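Local structure of hypothetical protein yiiM (Escherichia coli, 1O65) at residues K5-V8 with E9-M13; Y77-W80 with A81-P85; I141-I144 with A145-Q149; A207-S210 with K211-R215; T216-K219 with R220-S223. The protein is of unknown function but carries a MOSC domain and probably acts as a molybdenum-binding oxidoreductase on nitrogenous compounds. All coordinates share one frame; numbering follows the deposited sequence.

All five contacts are local, and they follow one another along the chain without nesting or crossing. Contact 1 winds the N-terminal segment through tight turns just before strand 14-21. Contact 2 falls at the C-terminal end of helix 75-83, which connects parallel strands 69-73 and 100-102 in sequence, and contact 3 closes the loop that starts helix 144-151. These two touch: Trp80 and Phe84 pack on Ile141, Leu147 and Met148, joining two helices of the MOSC domain. Contacts 4 and 5 share helix 211-223 in the three-helix domain, the first closing the loop at its N-terminal end, the second forming its last turns. Contact 1 lies across the chain's centre from contact 3, about 35 Å between centres.

Contact 1: residues K5-V8 with E9-M13; sequences KFLV and EREQM
The carboxylate of Glu9 turns one face to Phe6, whose CB sits almost directly above Glu9 CD at 4.0 Å. The Phe6 ring itself swings off from this point and finds Arg177, so the touching is done by the root of the aromatic side chain. Glu9 keeps its chain extended beyond CG (chi2 -174°), which carries CD out to that Phe6 CB. Nearer the backbone, Glu9 CB is 3.5 Å from Phe6 O. The far end of Glu9 is tied down elsewhere, because Glu9 OE2 accepts a hydrogen bond from the backbone N of Arg177. Further on, Leu7 and Glu11 lie alongside each other and point the same way, with Leu7 CD1 4.1 Å from Glu11 OE2, a loose contact at the surface.

Three backbone bonds run beneath these side chains. Glu9 N makes a weak bond to Phe6 O, Arg10 N reaches Leu7 O at 3.1 Å, and Glu11 N meets Val8 O at 3.2 Å with a nearly straight N-H...O angle of 166°. Val8 O probably also receives a proton from a water 3.0 Å away, and the same water accepts from Met13 N at 2.9 Å, carrying the linkage on to the residue before strand 14-21. Val8 and Glu9 also touch strand 172-176. Three successive bonds, each from residue i+3 back to residue i and the first of them weak, are consistent with overlapping four-residue turns.

Contact 2: residues Y77-W80 with A81-P85; sequences YLYW and AREFP
Two backbone donors grip the carbonyl oxygen of Trp80: Phe84 N at 2.8 Å, nearly in line with the C=O bond, and Glu83 N, whose bond is weak. Glu83 N is itself shared, since it also makes a weak bond to Tyr79 O. Such divided bonding comes where the helix runs out, and Phe84 is the first residue to leave helical geometry. One turn earlier the pattern is regular, with Ala81 N bonded to Tyr77 O at 2.8 Å.

Outside the backbone, Tyr79 and Glu83 make the main side-chain contact. Glu83 CG lies over one face of the Tyr79 ring, 3.6 Å from its centroid and 19° off the normal, a CH-pi contact. The bend at chi2 (-69°) of Glu83 brings the carboxylate beside the ring; its plane is 12° from that of the ring. The Arg82 guanidinium, by contrast, stands almost perpendicular to the ring, with Arg82 NH1 4.1 Å from Tyr79 CD1. The ring also has a cation-pi partner in Lys153. With the ring of Tyr79 cut back to an alanine, Glu83 CG would probably lose the face it rests on, its carboxylate would be freer to turn, and Lys153 would be left without its aromatic mate.

Toward the interior, the buried Trp80 packs its CE3 against Phe84 CE2 at 4.2 Å, while Trp80 NE1 is bonded to Tyr72 OH. Both side chains reach helix 144-151, where they meet Leu147. Together these contacts finish the helix of a beta-alpha-beta unit made of strand 69-73, helix 75-83 and strand 100-102.

Contact 3: residues I141-I144 with A145-Q149; sequences ISDI and AQLMQ
Leu147 sets its CD2 methyl obliquely off the oxygen end of the Asp143 carboxylate, 3.7 Å from Asp143 OD1 as from Asp143 OD2. The other branch stays near one of them, with Leu147 CD1 3.9 Å from Asp143 OD2. With a chi1 of -105°, Leu147 rests away from any staggered position, a sign of some strain or of a loosely defined conformation. Asp143 holds the N-cap position, but its side chain makes no capping bond; with chi1 at 63° it turns its carboxylate to Leu147 and Trp234. The amide of Ala145 in the first turn is instead met by Asn136 OD1.

The backbone carries the polar part of the contact. Leu147 N bonds to Asp143 O at 3.0 Å, and Met148 N to Ile144 O at 2.8 Å, both with N-H...O angles near 170°. These are the opening bonds of the helix, and they follow directly on a type I beta turn from Ile141 to Ile144, closed by Ile144 N to Ile141 O at 3.3 Å. Leu147 CB lies 3.3 Å from Ile144 O, an approach ordinary in a helix. On the buried side Ile144 CG1 and Met148 CG approach to 4.4 Å, one turn apart.

Helix 144-151 is thus wedged among three others: Ile144 and Met148 pack on Trp80 of helix 75-83 and on Leu135 of helix 134-138, and Ala145 and Gln146 on Leu233 of helix 230-234.

Contact 4: residues A207-S210 with K211-R215; sequences AGLS and KSWTR
Ser210 holds the start of the helix with two acceptors. Its carbonyl oxygen takes Thr214 N at 2.9 Å with an N-H...O angle of 161°, and its hydroxyl oxygen takes Trp213 N, Ser210 OG being 3.2 Å away. For this second bond the side chain is folded back between its own N and carbonyl carbon (chi1 68°), which aims OG at the amide three residues on. The hydroxyl is also bonded to Gln127 OE1 of strand 121-128, so one atom links the helix end to the sheet.

This is a classic serine N-cap, opening helix 211-223 of the YiiM-like three-helix domain. Another amide of the first turn, Lys211 N, is met by Asp66 OD2, and Ser210 pairs through its backbone with Ser126.

Packing follows around the cap. Trp213 CB lies 3.4 Å from Ser210 OG, and the indole runs onward to meet the ring of Trp191 edge-to-face. Leu209 crosses the Trp213 side chain at about a right angle, Leu209 CD1 touching Trp213 CB at 3.7 Å. Its other methyl leans on the next residue, with Leu209 CD2 3.5 Å from Thr214 OG1. That threonine oxygen also comes within 3.2 Å of Ser210 O and has a water close by.

Contact 5: residues T216-K219 with R220-S223; sequences TMQK and RRLS
Arg220 stretches back along the helix with Thr216 and Met217 running beside it, all three side chains pointing the same way. The arginine is straight from CG to NE, whereas Met217 is bent at chi2 (-63°), and that bend sets its terminal methyl over the centre of the guanidinium face, Met217 CE standing 3.8 Å from Arg220 CZ. The sulfur follows alongside, with Met217 SD 4.1 Å from Arg220 CD. Thr216 adds a methyl farther back on the chain, Thr216 CG2 being 3.9 Å from Arg220 NE.

Gln218 and Leu222 meet at a slant instead. Gln218 folds at chi2 (65°), which carries its amide nitrogen over the leucine, Gln218 NE2 lying 3.6 Å from Leu222 CG. Regular helical bonds join the same residues below, among them Leu222 N to Gln218 O at 3.3 Å. In the last turn Lys219 O is held twice, by Ser223 N at 3.0 Å and weakly by Ser223 OG, whose other partner is Lys225 N.

The polar ends find their partners elsewhere in the protein. Arg220 NH2 forms a salt bridge with Glu227 and a bond to Ala190 O, while Arg221 pairs with Asp197. Replacing Arg220 by a leucine would probably leave Glu227 without its counter-charge and the Met217 methyl without the flat group beneath it. A guanidinium with a methyl over one face and polar partners at its nitrogens can carry its charge inside the protein, and the carboxylate of Glu227 probably offsets that buried positive charge.

Contact 1: residues K5-V8 with E9-M13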
# COMPACT_ATOMS: atom_id res chain seq x y z
N LYS A 5 -20.97 -6.78 -6.02
CA LYS A 5 -21.65 -5.93 -7.02
C LYS A 5 -21.05 -4.54 -6.97
O LYS A 5 -20.73 -4.06 -5.87
CB LYS A 5 -23.15 -5.94 -6.79
N PHE A 6 -21.00 -3.80 -8.06
CA PHE A 6 -20.30 -2.52 -8.09
C PHE A 6 -21.10 -1.26 -7.92
O PHE A 6 -20.87 -0.24 -8.60
CB PHE A 6 -19.46 -2.47 -9.41
CG PHE A 6 -18.86 -3.82 -9.68
CD1 PHE A 6 -17.67 -4.22 -9.11
CD2 PHE A 6 -19.56 -4.73 -10.47
CE1 PHE A 6 -17.14 -5.48 -9.34
CE2 PHE A 6 -19.05 -5.99 -10.70
CZ PHE A 6 -17.84 -6.36 -10.13
N LEU A 7 -21.99 -1.20 -6.92
CA LEU A 7 -22.76 0.03 -6.72
C LEU A 7 -21.95 1.06 -5.96
O LEU A 7 -22.32 2.24 -5.98
CB LEU A 7 -24.13 -0.26 -6.18
CG LEU A 7 -24.42 -0.24 -4.69
CD1 LEU A 7 -24.54 1.19 -4.20
CD2 LEU A 7 -25.69 -1.03 -4.38
N VAL A 8 -20.80 0.72 -5.38
CA VAL A 8 -19.93 1.66 -4.73
C VAL A 8 -19.39 2.68 -5.76
O VAL A 8 -19.08 3.82 -5.40
CB VAL A 8 -18.68 1.10 -4.02
CG1 VAL A 8 -19.01 0.49 -2.67
CG2 VAL A 8 -17.90 0.14 -4.89
N GLU A 9 -19.28 2.25 -7.02
CA GLU A 9 -18.80 3.13 -8.07
C GLU A 9 -19.64 4.40 -8.15
O GLU A 9 -19.12 5.50 -8.36
CB GLU A 9 -18.76 2.43 -9.43
CG GLU A 9 -17.70 1.32 -9.47
CD GLU A 9 -17.54 0.72 -10.85
OE1 GLU A 9 -18.50 0.78 -11.65
OE2 GLU A 9 -16.46 0.18 -11.17
N ARG A 10 -20.95 4.24 -7.91
CA ARG A 10 -21.87 5.37 -7.98
C ARG A 10 -22.10 6.15 -6.73
O ARG A 10 -22.85 7.14 -6.84
CB ARG A 10 -23.22 4.82 -8.52
CG ARG A 10 -23.05 4.33 -9.96
CD ARG A 10 -24.38 4.15 -10.67
NE ARG A 10 -24.36 4.71 -12.02
CZ ARG A 10 -24.33 6.01 -12.30
NH1 ARG A 10 -24.33 6.93 -11.35
NH2 ARG A 10 -24.30 6.40 -13.57
N GLU A 11 -21.51 5.86 -5.59
CA GLU A 11 -21.75 6.57 -4.34
C GLU A 11 -20.85 7.79 -4.18
O GLU A 11 -20.84 8.45 -3.12
CB GLU A 11 -21.49 5.65 -3.14
CG GLU A 11 -22.51 4.60 -2.81
CD GLU A 11 -23.86 5.14 -2.38
OE1 GLU A 11 -24.02 5.55 -1.22
OE2 GLU A 11 -24.78 5.14 -3.25
N GLN A 12 -19.97 8.05 -5.16
CA GLN A 12 -19.05 9.16 -5.11
C GLN A 12 -18.21 9.14 -3.85
O GLN A 12 -18.21 10.13 -3.09
CB GLN A 12 -19.79 10.52 -5.23
CG GLN A 12 -20.32 10.74 -6.62
CD GLN A 12 -20.75 12.13 -6.99
OE1 GLN A 12 -20.97 12.36 -8.20
NE2 GLN A 12 -20.89 13.06 -6.06
N MET A 13 -17.58 8.00 -3.56
CA MET A 13 -16.71 7.95 -2.38
C MET A 13 -15.55 8.94 -2.57
O MET A 13 -14.79 8.85 -3.51
CB MET A 13 -16.17 6.56 -2.09
CG MET A 13 -17.20 5.50 -1.72
SD MET A 13 -18.46 6.02 -0.59
CE MET A 13 -17.59 6.43 0.92
O HOH W 1 -17.25 6.11 -5.76

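Contact 2: residues Y77-W80 with A81-P85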
# COMPACT_ATOMS: atom_id res chain seq x y z
N TYR A 77 -2.28 4.20 13.24
CA TYR A 77 -1.46 4.87 14.25
C TYR A 77 -2.12 4.73 15.62
O TYR A 77 -1.43 4.57 16.64
CB TYR A 77 -1.21 6.34 13.90
CG TYR A 77 -0.27 6.48 12.70
CD1 TYR A 77 0.95 5.83 12.70
CD2 TYR A 77 -0.65 7.19 11.56
CE1 TYR A 77 1.82 5.95 11.63
CE2 TYR A 77 0.20 7.29 10.48
CZ TYR A 77 1.44 6.67 10.52
OH TYR A 77 2.30 6.76 9.46
N LEU A 78 -3.45 4.82 15.67
CA LEU A 78 -4.16 4.60 16.94
C LEU A 78 -3.73 3.23 17.49
O LEU A 78 -3.29 3.10 18.64
CB LEU A 78 -5.67 4.59 16.73
CG LEU A 78 -6.28 5.91 16.24
CD1 LEU A 78 -7.75 5.71 15.87
CD2 LEU A 78 -6.13 6.99 17.31
N TYR A 79 -3.86 2.18 16.67
CA TYR A 79 -3.44 0.86 17.10
C TYR A 79 -1.98 0.83 17.54
O TYR A 79 -1.66 0.26 18.60
CB TYR A 79 -3.70 -0.17 16.00
CG TYR A 79 -3.15 -1.55 16.36
CD1 TYR A 79 -3.90 -2.46 17.08
CD2 TYR A 79 -1.88 -1.92 15.97
CE1 TYR A 79 -3.38 -3.70 17.41
CE2 TYR A 79 -1.37 -3.16 16.27
CZ TYR A 79 -2.11 -4.04 17.00
OH TYR A 79 -1.58 -5.28 17.31
N TRP A 80 -1.05 1.40 16.78
CA TRP A 80 0.35 1.33 17.19
C TRP A 80 0.63 2.11 18.45
O TRP A 80 1.33 1.59 19.34
CB TRP A 80 1.30 1.72 16.06
CG TRP A 80 1.20 0.82 14.86
CD1 TRP A 80 0.90 1.20 13.60
CD2 TRP A 80 1.38 -0.61 14.83
NE1 TRP A 80 0.87 0.10 12.78
CE2 TRP A 80 1.17 -1.02 13.51
CE3 TRP A 80 1.70 -1.58 15.79
CZ2 TRP A 80 1.27 -2.36 13.10
CZ3 TRP A 80 1.83 -2.90 15.39
CH2 TRP A 80 1.60 -3.30 14.06
N ALA A 81 0.09 3.32 18.59
CA ALA A 81 0.29 4.09 19.81
C ALA A 81 -0.22 3.33 21.03
O ALA A 81 0.43 3.38 22.07
CB ALA A 81 -0.32 5.48 19.74
N ARG A 82 -1.32 2.62 20.91
CA ARG A 82 -1.87 1.83 22.01
C ARG A 82 -1.06 0.56 22.25
O ARG A 82 -1.17 -0.07 23.30
CB ARG A 82 -3.32 1.49 21.70
CG ARG A 82 -4.05 0.67 22.74
CD ARG A 82 -5.27 -0.01 22.13
NE ARG A 82 -6.12 0.92 21.42
CZ ARG A 82 -6.68 0.72 20.24
NH1 ARG A 82 -6.50 -0.41 19.56
NH2 ARG A 82 -7.45 1.68 19.71
N GLU A 83 -0.30 0.10 21.26
CA GLU A 83 0.53 -1.09 21.44
C GLU A 83 1.89 -0.71 22.00
O GLU A 83 2.58 -1.49 22.66
CB GLU A 83 0.65 -1.84 20.12
CG GLU A 83 -0.68 -2.47 19.69
CD GLU A 83 -1.04 -3.62 20.62
OE1 GLU A 83 -0.14 -4.44 20.89
OE2 GLU A 83 -2.21 -3.67 21.06
N PHE A 84 2.32 0.52 21.71
CA PHE A 84 3.61 1.01 22.18
C PHE A 84 3.49 2.43 22.71
O PHE A 84 4.04 3.38 22.14
CB PHE A 84 4.66 0.95 21.06
CG PHE A 84 4.92 -0.41 20.48
CD1 PHE A 84 5.49 -1.41 21.24
CD2 PHE A 84 4.54 -0.71 19.18
CE1 PHE A 84 5.72 -2.67 20.71
CE2 PHE A 84 4.77 -1.95 18.64
CZ PHE A 84 5.35 -2.95 19.40
N PRO A 85 2.77 2.60 23.82
CA PRO A 85 2.57 3.91 24.43
C PRO A 85 3.85 4.64 24.75
O PRO A 85 3.91 5.86 24.54
CB PRO A 85 1.75 3.62 25.68
CG PRO A 85 2.14 2.24 26.07
CD PRO A 85 2.46 1.51 24.79

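Contact 3: residues I141-I144 with A145-Q149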
# COMPACT_ATOMS: atom_id res chain seq x y z
N ILE A 141 11.86 -0.56 17.06
CA ILE A 141 11.04 -1.67 17.55
C ILE A 141 11.51 -2.87 16.71
O ILE A 141 11.27 -2.95 15.51
CB ILE A 141 9.55 -1.42 17.40
CG1 ILE A 141 9.09 -0.29 18.35
CG2 ILE A 141 8.76 -2.69 17.73
CD1 ILE A 141 7.72 0.27 18.02
N SER A 142 12.24 -3.75 17.38
CA SER A 142 12.87 -4.90 16.77
C SER A 142 11.99 -5.75 15.88
O SER A 142 12.53 -6.32 14.91
CB SER A 142 13.55 -5.76 17.84
OG SER A 142 12.60 -6.52 18.56
N ASP A 143 10.71 -5.92 16.17
CA ASP A 143 9.84 -6.74 15.36
C ASP A 143 8.66 -6.01 14.74
O ASP A 143 7.65 -6.67 14.48
CB ASP A 143 9.33 -7.92 16.22
CG ASP A 143 8.48 -7.42 17.39
OD1 ASP A 143 8.65 -6.24 17.77
OD2 ASP A 143 7.65 -8.19 17.91
N ILE A 144 8.76 -4.72 14.44
CA ILE A 144 7.62 -3.99 13.88
C ILE A 144 7.26 -4.54 12.51
O ILE A 144 6.06 -4.77 12.24
CB ILE A 144 7.82 -2.48 13.88
CG1 ILE A 144 6.56 -1.70 13.48
CG2 ILE A 144 8.94 -2.04 12.93
CD1 ILE A 144 5.50 -1.59 14.54
N ALA A 145 8.24 -4.90 11.67
CA ALA A 145 7.88 -5.46 10.36
C ALA A 145 7.10 -6.76 10.52
O ALA A 145 6.07 -6.98 9.84
CB ALA A 145 9.06 -5.57 9.43
N GLN A 146 7.50 -7.62 11.45
CA GLN A 146 6.73 -8.85 11.68
C GLN A 146 5.32 -8.47 12.13
O GLN A 146 4.31 -8.98 11.66
CB GLN A 146 7.44 -9.74 12.70
CG GLN A 146 6.75 -11.07 12.96
CD GLN A 146 6.96 -12.05 11.82
OE1 GLN A 146 8.09 -12.51 11.61
NE2 GLN A 146 5.93 -12.38 11.05
N LEU A 147 5.20 -7.58 13.08
CA LEU A 147 3.92 -7.09 13.60
C LEU A 147 3.05 -6.57 12.47
O LEU A 147 1.92 -7.03 12.34
CB LEU A 147 4.19 -6.06 14.69
CG LEU A 147 4.00 -6.41 16.16
CD1 LEU A 147 4.07 -7.89 16.51
CD2 LEU A 147 5.07 -5.66 16.98
N MET A 148 3.52 -5.65 11.63
CA MET A 148 2.69 -5.17 10.52
C MET A 148 2.16 -6.32 9.68
O MET A 148 0.95 -6.41 9.41
CB MET A 148 3.38 -4.21 9.57
CG MET A 148 4.08 -3.02 10.15
SD MET A 148 4.95 -2.07 8.91
CE MET A 148 3.63 -1.65 7.77
N GLN A 149 3.06 -7.21 9.24
CA GLN A 149 2.63 -8.35 8.41
C GLN A 149 1.61 -9.24 9.11
O GLN A 149 0.60 -9.64 8.49
CB GLN A 149 3.83 -9.14 7.92
CG GLN A 149 3.46 -10.19 6.86
CD GLN A 149 4.66 -11.08 6.59
OE1 GLN A 149 5.58 -10.70 5.87
NE2 GLN A 149 4.65 -12.25 7.20

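Contact 4: residues A207-S210 with K211-R215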
# COMPACT_ATOMS: atom_id res chain seq x y z
N ALA A 207 -7.42 -7.60 -11.17
CA ALA A 207 -6.94 -6.55 -12.05
C ALA A 207 -5.89 -5.68 -11.33
O ALA A 207 -5.90 -5.60 -10.10
CB ALA A 207 -8.14 -5.68 -12.44
N GLY A 208 -4.95 -5.11 -12.08
CA GLY A 208 -3.97 -4.18 -11.59
C GLY A 208 -2.81 -4.67 -10.76
O GLY A 208 -2.00 -3.88 -10.24
N LEU A 209 -2.70 -5.97 -10.51
CA LEU A 209 -1.70 -6.57 -9.68
C LEU A 209 -0.29 -6.21 -10.15
O LEU A 209 0.02 -6.28 -11.34
CB LEU A 209 -1.88 -8.10 -9.63
CG LEU A 209 -1.04 -8.79 -8.54
CD1 LEU A 209 -1.46 -8.29 -7.16
CD2 LEU A 209 -1.11 -10.29 -8.62
N SER A 210 0.55 -5.80 -9.19
CA SER A 210 1.93 -5.45 -9.57
C SER A 210 2.65 -6.68 -10.15
O SER A 210 2.40 -7.81 -9.70
CB SER A 210 2.70 -4.93 -8.36
OG SER A 210 2.88 -6.00 -7.46
N LYS A 211 3.59 -6.43 -11.04
CA LYS A 211 4.35 -7.49 -11.71
C LYS A 211 5.07 -8.36 -10.69
O LYS A 211 5.05 -9.59 -10.79
CB LYS A 211 5.33 -6.94 -12.73
CG LYS A 211 4.69 -6.27 -13.93
CD LYS A 211 5.78 -5.92 -14.94
CE LYS A 211 5.21 -5.49 -16.27
NZ LYS A 211 3.91 -4.75 -16.14
N SER A 212 5.61 -7.72 -9.67
CA SER A 212 6.32 -8.46 -8.63
C SER A 212 5.35 -9.36 -7.86
O SER A 212 5.70 -10.48 -7.50
CB SER A 212 7.05 -7.49 -7.72
OG SER A 212 6.16 -6.94 -6.79
N TRP A 213 4.12 -8.93 -7.58
CA TRP A 213 3.20 -9.84 -6.87
C TRP A 213 2.76 -10.95 -7.81
O TRP A 213 2.58 -12.09 -7.37
CB TRP A 213 2.05 -9.07 -6.23
CG TRP A 213 2.40 -8.59 -4.85
CD1 TRP A 213 3.45 -7.79 -4.52
CD2 TRP A 213 1.73 -8.91 -3.63
NE1 TRP A 213 3.46 -7.59 -3.16
CE2 TRP A 213 2.43 -8.26 -2.59
CE3 TRP A 213 0.62 -9.70 -3.31
CZ2 TRP A 213 2.05 -8.34 -1.25
CZ3 TRP A 213 0.23 -9.78 -1.97
CH2 TRP A 213 0.94 -9.11 -0.96
N THR A 214 2.59 -10.67 -9.10
CA THR A 214 2.24 -11.69 -10.09
C THR A 214 3.31 -12.78 -10.12
O THR A 214 3.06 -13.99 -10.10
CB THR A 214 2.11 -11.05 -11.49
OG1 THR A 214 1.00 -10.13 -11.45
CG2 THR A 214 1.89 -12.11 -12.54
N ARG A 215 4.57 -12.33 -10.16
CA ARG A 215 5.73 -13.19 -10.15
C ARG A 215 5.77 -14.07 -8.91
O ARG A 215 5.83 -15.30 -9.02
CB ARG A 215 7.00 -12.31 -10.22
CG ARG A 215 8.28 -13.12 -10.17
CD ARG A 215 9.51 -12.24 -10.11
NE ARG A 215 10.71 -12.92 -10.47
CZ ARG A 215 11.34 -13.97 -10.02
NH1 ARG A 215 10.89 -14.67 -8.98
NH2 ARG A 215 12.49 -14.33 -10.62
O HOH W 2 0.76 -8.72 -13.56

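Contact 5: residues T216-K219 with R220-S223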
# COMPACT_ATOMS: atom_id res chain seq x y z
N THR A 216 5.65 -13.49 -7.72
CA THR A 216 5.68 -14.29 -6.49
C THR A 216 4.59 -15.36 -6.51
O THR A 216 4.81 -16.53 -6.21
CB THR A 216 5.45 -13.40 -5.26
OG1 THR A 216 6.50 -12.43 -5.23
CG2 THR A 216 5.43 -14.20 -3.97
N MET A 217 3.37 -14.89 -6.82
CA MET A 217 2.25 -15.84 -6.81
C MET A 217 2.45 -16.88 -7.89
O MET A 217 2.28 -18.06 -7.59
CB MET A 217 0.89 -15.16 -6.85
CG MET A 217 0.72 -14.24 -5.65
SD MET A 217 0.76 -15.17 -4.09
CE MET A 217 1.33 -13.91 -2.96
N GLN A 218 2.89 -16.46 -9.09
CA GLN A 218 3.11 -17.51 -10.11
C GLN A 218 4.22 -18.46 -9.67
O GLN A 218 4.12 -19.67 -9.90
CB GLN A 218 3.43 -16.89 -11.46
CG GLN A 218 3.57 -17.92 -12.59
CD GLN A 218 2.29 -18.67 -12.89
OE1 GLN A 218 1.29 -18.16 -13.42
NE2 GLN A 218 2.29 -19.96 -12.55
N LYS A 219 5.29 -17.95 -9.04
CA LYS A 219 6.34 -18.85 -8.57
C LYS A 219 5.78 -19.85 -7.55
O LYS A 219 6.24 -21.00 -7.55
CB LYS A 219 7.57 -18.21 -7.97
CG LYS A 219 8.42 -17.39 -8.93
CD LYS A 219 8.79 -18.19 -10.15
CE LYS A 219 9.87 -17.49 -10.99
NZ LYS A 219 10.22 -18.39 -12.14
N ARG A 220 4.81 -19.44 -6.73
CA ARG A 220 4.28 -20.42 -5.77
C ARG A 220 3.51 -21.54 -6.47
O ARG A 220 3.66 -22.69 -6.06
CB ARG A 220 3.38 -19.75 -4.73
CG ARG A 220 4.20 -18.85 -3.78
CD ARG A 220 3.18 -18.21 -2.81
NE ARG A 220 3.77 -17.15 -2.02
CZ ARG A 220 3.16 -16.61 -0.97
NH1 ARG A 220 1.95 -17.05 -0.63
NH2 ARG A 220 3.77 -15.65 -0.29
N ARG A 221 2.74 -21.21 -7.51
CA ARG A 221 1.95 -22.25 -8.17
C ARG A 221 2.85 -23.33 -8.78
O ARG A 221 2.54 -24.50 -8.63
CB ARG A 221 0.98 -21.73 -9.23
CG ARG A 221 0.08 -20.59 -8.76
CD ARG A 221 -1.07 -20.33 -9.70
NE ARG A 221 -2.02 -21.46 -9.79
CZ ARG A 221 -2.81 -21.60 -10.84
NH1 ARG A 221 -2.75 -20.70 -11.84
NH2 ARG A 221 -3.66 -22.62 -10.90
N LEU A 222 3.96 -22.90 -9.40
CA LEU A 222 4.85 -23.83 -10.07
C LEU A 222 5.77 -24.59 -9.14
O LEU A 222 6.07 -25.76 -9.38
CB LEU A 222 5.67 -23.08 -11.13
CG LEU A 222 4.83 -22.57 -12.33
CD1 LEU A 222 5.63 -21.58 -13.16
CD2 LEU A 222 4.41 -23.75 -13.20
N SER A 223 6.18 -23.97 -8.03
CA SER A 223 7.07 -24.64 -7.11
C SER A 223 6.31 -25.47 -6.10
O SER A 223 6.83 -26.43 -5.54
CB SER A 223 7.97 -23.62 -6.37
OG SER A 223 7.23 -23.03 -5.32